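Can2 (Sulfobacillus thermosulfidooxidans, PDB 7BDV) binds cyclic tetra-adenylate and acts as an ancillary dual-specificity nuclease that potentiates type III CRISPR defence. Local coordinates at residues Pro140-Gln145 against Ile259-Lys264; Gly324-Ala329 against Asn345-Ser350. All blocks are in the same frame, centred on the assembly; numbering follows the deposited sequence.

Interaction 1 of 2, residues Pro140-Gln145 against Ile259-Lys264; sequences PLTVKQ and IKNLTK
Val143 and Asn261 mark the nearest approach of the two backbones, 6.4 Å from CA to CA, where the first turn of helix 143-148 faces the corner that the chain turns at Asn261. Lys260 and Asn261 both span the gap with side chains that reach backbone polar groups of residues 140-145. The Lys260 chain is extended apart from a bend at its third torsion (chi3 67°), which swings NZ to within 2.8 Å of Leu141 O. NZ comes from above the carbonyl plane, 60° out of it. The same ammonium group also donates to Asp139 O, so it is gripped by two carbonyls of the chain leading into the helix.

Asn261 works one step further along. Its OD1 accepts from Val143 N at 3.0 Å, with a bend at the hydrogen (146°), and the donor lies above the amide plane. This satisfies a first-turn amide from outside the helix. Two further amides, those of Thr142 and Gln145, are held locally by a capping box: Gln145 N donates to Thr142 OG1 at 3.2 Å, and Thr142 N returns the bond to Gln145 OE1 at 3.0 Å. The N-terminus of the helix, in the CARF domain, is therefore joined directly to the chain around the corner at Asn261, in the Card1-like endonuclease domain.

Beside the Val143 N to Asn261 OD1 bond, the Val143 and Asn261 side chains run alongside each other, pointing opposite ways. Val143 CG2, which lies beside its own backbone N, comes within 3.3 Å of Asn261 CB, a tight fit. Val143 also touches Leu282 of strand 279-283, while Leu141 turns away to pack on Leu23 of helix 23-31. Just past the corner, Thr263 OG1 donates to Asn261 O at 2.8 Å.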
loop_
_atom_site.group_PDB
_atom_site.type_symbol
_atom_site.label_atom_id
_atom_site.label_comp_id
_atom_site.label_asym_id
_atom_site.label_seq_id
_atom_site.Cartn_x
_atom_site.Cartn_y
_atom_site.Cartn_z
ATOM N N PRO A 140 -15.838 -19.496 7.240
ATOM C CA PRO A 140 -14.980 -20.607 7.669
ATOM C C PRO A 140 -13.490 -20.232 7.794
ATOM O O PRO A 140 -12.769 -20.853 8.553
ATOM C CB PRO A 140 -15.186 -21.629 6.542
ATOM C CG PRO A 140 -15.382 -20.765 5.307
ATOM C CD PRO A 140 -16.162 -19.561 5.799
ATOM N N LEU A 141 -13.071 -19.160 7.114
ATOM C CA LEU A 141 -11.666 -18.675 7.056
ATOM C C LEU A 141 -11.136 -18.278 8.435
ATOM O O LEU A 141 -11.859 -17.584 9.152
ATOM C CB LEU A 141 -11.614 -17.507 6.064
ATOM C CG LEU A 141 -10.237 -17.057 5.634
ATOM C CD1 LEU A 141 -9.510 -18.166 4.885
ATOM C CD2 LEU A 141 -10.355 -15.791 4.779
ATOM N N THR A 142 -9.970 -18.824 8.819
ATOM C CA THR A 142 -9.261 -18.506 10.062
ATOM C C THR A 142 -8.192 -17.464 9.731
ATOM O O THR A 142 -7.936 -17.271 8.531
ATOM C CB THR A 142 -8.616 -19.757 10.667
ATOM O OG1 THR A 142 -7.588 -20.127 9.768
ATOM C CG2 THR A 142 -9.577 -20.913 10.855
ATOM N N VAL A 143 -7.602 -16.842 10.756
ATOM C CA VAL A 143 -6.463 -15.891 10.601
ATOM C C VAL A 143 -5.241 -16.638 10.037
ATOM O O VAL A 143 -4.536 -16.081 9.175
ATOM C CB VAL A 143 -6.166 -15.170 11.920
ATOM C CG1 VAL A 143 -4.842 -14.426 11.854
ATOM C CG2 VAL A 143 -7.302 -14.209 12.248
ATOM N N LYS A 144 -5.013 -17.880 10.465
ATOM C CA LYS A 144 -3.877 -18.689 9.971
ATOM C C LYS A 144 -3.967 -18.811 8.436
ATOM O O LYS A 144 -2.916 -18.613 7.756
ATOM C CB LYS A 144 -3.880 -20.061 10.643
ATOM C CG LYS A 144 -2.729 -20.976 10.251
ATOM C CD LYS A 144 -2.883 -22.401 10.796
ATOM N N GLN A 145 -5.151 -19.142 7.911
ATOM C CA GLN A 145 -5.380 -19.371 6.471
ATOM C C GLN A 145 -5.236 -18.034 5.726
ATOM O O GLN A 145 -4.680 -18.002 4.642
ATOM C CB GLN A 145 -6.785 -19.935 6.271
ATOM C CG GLN A 145 -6.959 -21.335 6.877
ATOM C CD GLN A 145 -8.389 -21.810 6.805
ATOM O OE1 GLN A 145 -9.351 -21.037 6.925
ATOM N NE2 GLN A 145 -8.521 -23.115 6.641
ATOM N N ILE A 259 -17.205 -11.469 15.152
ATOM C CA ILE A 259 -15.747 -11.204 15.079
ATOM C C ILE A 259 -15.042 -12.549 15.326
ATOM O O ILE A 259 -15.411 -13.181 16.293
ATOM C CB ILE A 259 -15.402 -10.128 16.121
ATOM C CG1 ILE A 259 -15.786 -8.733 15.586
ATOM C CG2 ILE A 259 -13.955 -10.215 16.527
ATOM C CD1 ILE A 259 -15.549 -7.622 16.565
ATOM N N LYS A 260 -14.066 -12.931 14.506
ATOM C CA LYS A 260 -13.375 -14.254 14.592
ATOM C C LYS A 260 -11.887 -14.062 14.896
ATOM O O LYS A 260 -11.272 -13.109 14.332
ATOM C CB LYS A 260 -13.529 -15.015 13.267
ATOM C CG LYS A 260 -14.777 -15.868 13.157
ATOM C CD LYS A 260 -14.663 -16.897 12.051
ATOM C CE LYS A 260 -13.628 -17.972 12.315
ATOM N NZ LYS A 260 -13.417 -18.784 11.101
ATOM N N ASN A 261 -11.309 -14.952 15.712
ATOM C CA ASN A 261 -9.843 -15.071 15.930
ATOM C C ASN A 261 -9.272 -13.749 16.466
ATOM O O ASN A 261 -8.155 -13.363 16.064
ATOM C CB ASN A 261 -9.123 -15.494 14.648
ATOM C CG ASN A 261 -9.559 -16.845 14.116
ATOM O OD1 ASN A 261 -9.610 -17.073 12.906
ATOM N ND2 ASN A 261 -9.861 -17.774 15.006
ATOM N N LEU A 262 -10.010 -13.068 17.342
ATOM C CA LEU A 262 -9.563 -11.798 17.982
ATOM C C LEU A 262 -8.288 -12.093 18.754
ATOM O O LEU A 262 -8.322 -12.963 19.643
ATOM C CB LEU A 262 -10.667 -11.311 18.911
ATOM C CG LEU A 262 -10.375 -10.025 19.675
ATOM C CD1 LEU A 262 -10.064 -8.863 18.737
ATOM C CD2 LEU A 262 -11.544 -9.668 20.579
ATOM N N THR A 263 -7.204 -11.398 18.432
ATOM C CA THR A 263 -5.861 -11.605 19.022
ATOM C C THR A 263 -5.264 -10.235 19.366
ATOM O O THR A 263 -5.540 -9.261 18.629
ATOM C CB THR A 263 -4.975 -12.405 18.051
ATOM O OG1 THR A 263 -5.696 -13.495 17.476
ATOM C CG2 THR A 263 -3.749 -12.985 18.715
ATOM N N LYS A 264 -4.475 -10.160 20.430
ATOM C CA LYS A 264 -3.699 -8.943 20.815
ATOM C C LYS A 264 -2.213 -9.292 20.647
ATOM O O LYS A 264 -1.862 -10.488 20.772
ATOM C CB LYS A 264 -4.128 -8.465 22.215
ATOM C CG LYS A 264 -3.949 -9.456 23.360
ATOM C CD LYS A 264 -4.642 -9.037 24.649
#

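Interaction 2 of 2, residues Gly324-Ala329 against Asn345-Ser350; sequences GKSMFA and NSIYVS
Met327, a selenomethionine here, and Tyr348 stand side by side on one face of the sheet, and their side chains cross at a slant. The methyl CE of Met327 comes to 3.9 Å from Tyr348 CB, while the tyrosine ring leads away from the neighbouring strand toward Trp363, which it meets with planes at about 45°. Met327 itself packs on Leu360 and Trp363, so helix 356-365 lies over this face. Ser350 shares it, with OG bonded to Gln359 of the same helix.

On the opposite face Ile347 sits between Ser326 and Phe328 and offers one branch to each. Its CG2 reaches Phe328 CB at 4.0 Å, and its CG1 lies 3.3 Å from Ser326 OG. That hydroxyl stands between its own backbone N and carbonyl carbon (chi1 59°), which tips it toward the isoleucine. The Phe328 ring turns away from residues 345-350 to meet Ile312, Pro305 and Leu334, while Val349 leans on Leu334 and on Cys342 of helix 336-344.

Between these two layers of side chains the strands run parallel, the axes of the short segments 22° apart. Phe328 is held through both backbone groups: its N donates to Tyr348 O at 2.7 Å, nearly in line with the carbonyl, and Ser350 N donates to Phe328 O at 3.0 Å. Tyr348 N to Ser326 O, at 3.1 Å, is more bent. Beyond that bond, toward Ser346, a water accepts from Ser326 N at 3.2 Å and donates to Ser346 O at 3.0 Å. Ser346, with positive phi, is the C-prime residue of the Schellman motif that ends helix 336-344. Strand 325-329, this helix and strand 347-350 form a beta-alpha-beta unit in the parallel part of a mixed sheet, consistent with a PDDEXK-type nuclease core.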
loop_
_atom_site.group_PDB
_atom_site.type_symbol
_atom_site.label_atom_id
_atom_site.label_comp_id
_atom_site.label_asym_id
_atom_site.label_seq_id
_atom_site.Cartn_x
_atom_site.Cartn_y
_atom_site.Cartn_z
ATOM N N GLY A 324 -7.907 -5.831 3.010
ATOM C CA GLY A 324 -7.619 -5.716 4.454
ATOM C C GLY A 324 -7.966 -4.329 4.961
ATOM O O GLY A 324 -7.980 -3.392 4.145
ATOM N N LYS A 325 -8.299 -4.202 6.244
ATOM C CA LYS A 325 -8.832 -2.952 6.847
ATOM C C LYS A 325 -7.983 -2.589 8.058
ATOM O O LYS A 325 -7.681 -3.477 8.865
ATOM C CB LYS A 325 -10.308 -3.134 7.211
ATOM C CG LYS A 325 -11.221 -3.193 6.003
ATOM C CD LYS A 325 -12.588 -3.688 6.278
ATOM C CE LYS A 325 -13.437 -2.663 6.998
ATOM N NZ LYS A 325 -14.714 -3.302 7.401
ATOM N N SER A 326 -7.606 -1.319 8.169
ATOM C CA SER A 326 -6.674 -0.798 9.195
ATOM C C SER A 326 -7.339 0.365 9.918
ATOM O O SER A 326 -8.072 1.153 9.325
ATOM C CB SER A 326 -5.364 -0.427 8.576
ATOM O OG SER A 326 -5.557 0.560 7.571
HETATM N N MSE A 327 -7.128 0.443 11.229
HETATM C CA MSE A 327 -7.630 1.556 12.022
HETATM C C MSE A 327 -6.515 2.060 12.921
HETATM O O MSE A 327 -5.708 1.270 13.411
HETATM C CB MSE A 327 -8.810 1.142 12.898
HETATM C CG MSE A 327 -9.129 2.172 13.973
HETATM SE SE MSE A 327 -10.734 1.716 14.925
HETATM C CE MSE A 327 -12.177 2.644 13.947
ATOM N N PHE A 328 -6.492 3.379 13.120
ATOM C CA PHE A 328 -5.574 3.997 14.058
ATOM C C PHE A 328 -6.400 4.595 15.189
ATOM O O PHE A 328 -7.192 5.530 14.957
ATOM C CB PHE A 328 -4.677 4.999 13.325
ATOM C CG PHE A 328 -3.688 5.734 14.191
ATOM C CD1 PHE A 328 -3.157 5.149 15.330
ATOM C CD2 PHE A 328 -3.245 7.004 13.848
ATOM C CE1 PHE A 328 -2.235 5.817 16.114
ATOM C CE2 PHE A 328 -2.307 7.669 14.631
ATOM C CZ PHE A 328 -1.810 7.074 15.759
ATOM N N ALA A 329 -6.268 4.030 16.380
ATOM C CA ALA A 329 -7.008 4.422 17.602
ATOM C C ALA A 329 -6.036 5.075 18.578
ATOM O O ALA A 329 -4.937 4.516 18.782
ATOM C CB ALA A 329 -7.688 3.204 18.213
ATOM N N ASN A 345 -5.313 7.288 2.986
ATOM C CA ASN A 345 -4.688 5.935 2.969
ATOM C C ASN A 345 -5.716 4.847 3.312
ATOM O O ASN A 345 -5.294 3.696 3.519
ATOM C CB ASN A 345 -3.499 5.881 3.929
ATOM C CG ASN A 345 -2.288 6.627 3.407
ATOM O OD1 ASN A 345 -2.356 7.358 2.413
ATOM N ND2 ASN A 345 -1.170 6.451 4.082
ATOM N N SER A 346 -6.999 5.213 3.398
ATOM C CA SER A 346 -8.144 4.347 3.783
ATOM C C SER A 346 -7.932 3.745 5.180
ATOM O O SER A 346 -8.354 2.598 5.407
ATOM C CB SER A 346 -8.384 3.256 2.753
ATOM O OG SER A 346 -8.804 3.799 1.514
ATOM N N ILE A 347 -7.307 4.486 6.095
ATOM C CA ILE A 347 -7.134 4.077 7.518
ATOM C C ILE A 347 -8.213 4.784 8.332
ATOM O O ILE A 347 -8.205 6.019 8.371
ATOM C CB ILE A 347 -5.717 4.411 8.000
ATOM C CG1 ILE A 347 -4.657 3.698 7.157
ATOM C CG2 ILE A 347 -5.551 4.144 9.481
ATOM C CD1 ILE A 347 -3.255 4.124 7.451
ATOM N N TYR A 348 -9.106 4.027 8.959
ATOM C CA TYR A 348 -10.099 4.602 9.905
ATOM C C TYR A 348 -9.364 5.211 11.099
ATOM O O TYR A 348 -8.349 4.638 11.567
ATOM C CB TYR A 348 -11.162 3.574 10.279
ATOM C CG TYR A 348 -12.304 3.545 9.297
ATOM C CD1 TYR A 348 -12.136 3.044 8.008
ATOM C CD2 TYR A 348 -13.559 4.009 9.650
ATOM C CE1 TYR A 348 -13.180 3.014 7.102
ATOM C CE2 TYR A 348 -14.620 3.975 8.758
ATOM C CZ TYR A 348 -14.430 3.472 7.479
ATOM O OH TYR A 348 -15.450 3.415 6.570
ATOM N N VAL A 349 -9.797 6.385 11.551
ATOM C CA VAL A 349 -9.065 7.093 12.640
ATOM C C VAL A 349 -10.042 7.485 13.755
ATOM O O VAL A 349 -11.127 8.012 13.470
ATOM C CB VAL A 349 -8.190 8.257 12.121
ATOM C CG1 VAL A 349 -8.952 9.280 11.296
ATOM C CG2 VAL A 349 -7.450 8.912 13.269
ATOM N N SER A 350 -9.689 7.145 14.992
ATOM C CA SER A 350 -10.385 7.536 16.245
ATOM C C SER A 350 -9.392 8.158 17.218
ATOM O O SER A 350 -8.440 7.432 17.632
ATOM C CB SER A 350 -11.055 6.362 16.887
ATOM O OG SER A 350 -11.847 6.814 17.969
HETATM O O HOH W 1 -9.952 0.350 6.708
#

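Overall arrangement
From the N-terminus, the chain passes through the mixed sheet that begins with strand 13-17 before residues 140-145 open interaction 1. That contact closes a long excursion of 113 residues, about half of it helical, returning at 259-264, which lies on strand 262-269. Interaction 2 follows in series, neither nested nor crossed: its loop is short, holding helix 336-344 between two neighbouring strands. Both reach the same second sheet, interaction 1 through strand 262-269 and interaction 2 by pairing strands 325-329 and 347-350. Their centres are about 19 Å apart and their nearest atoms about 10 Å, so they do not touch. Interaction 1 ties the CARF domain to the nuclease domain, whereas interaction 2 lies within the nuclease domain.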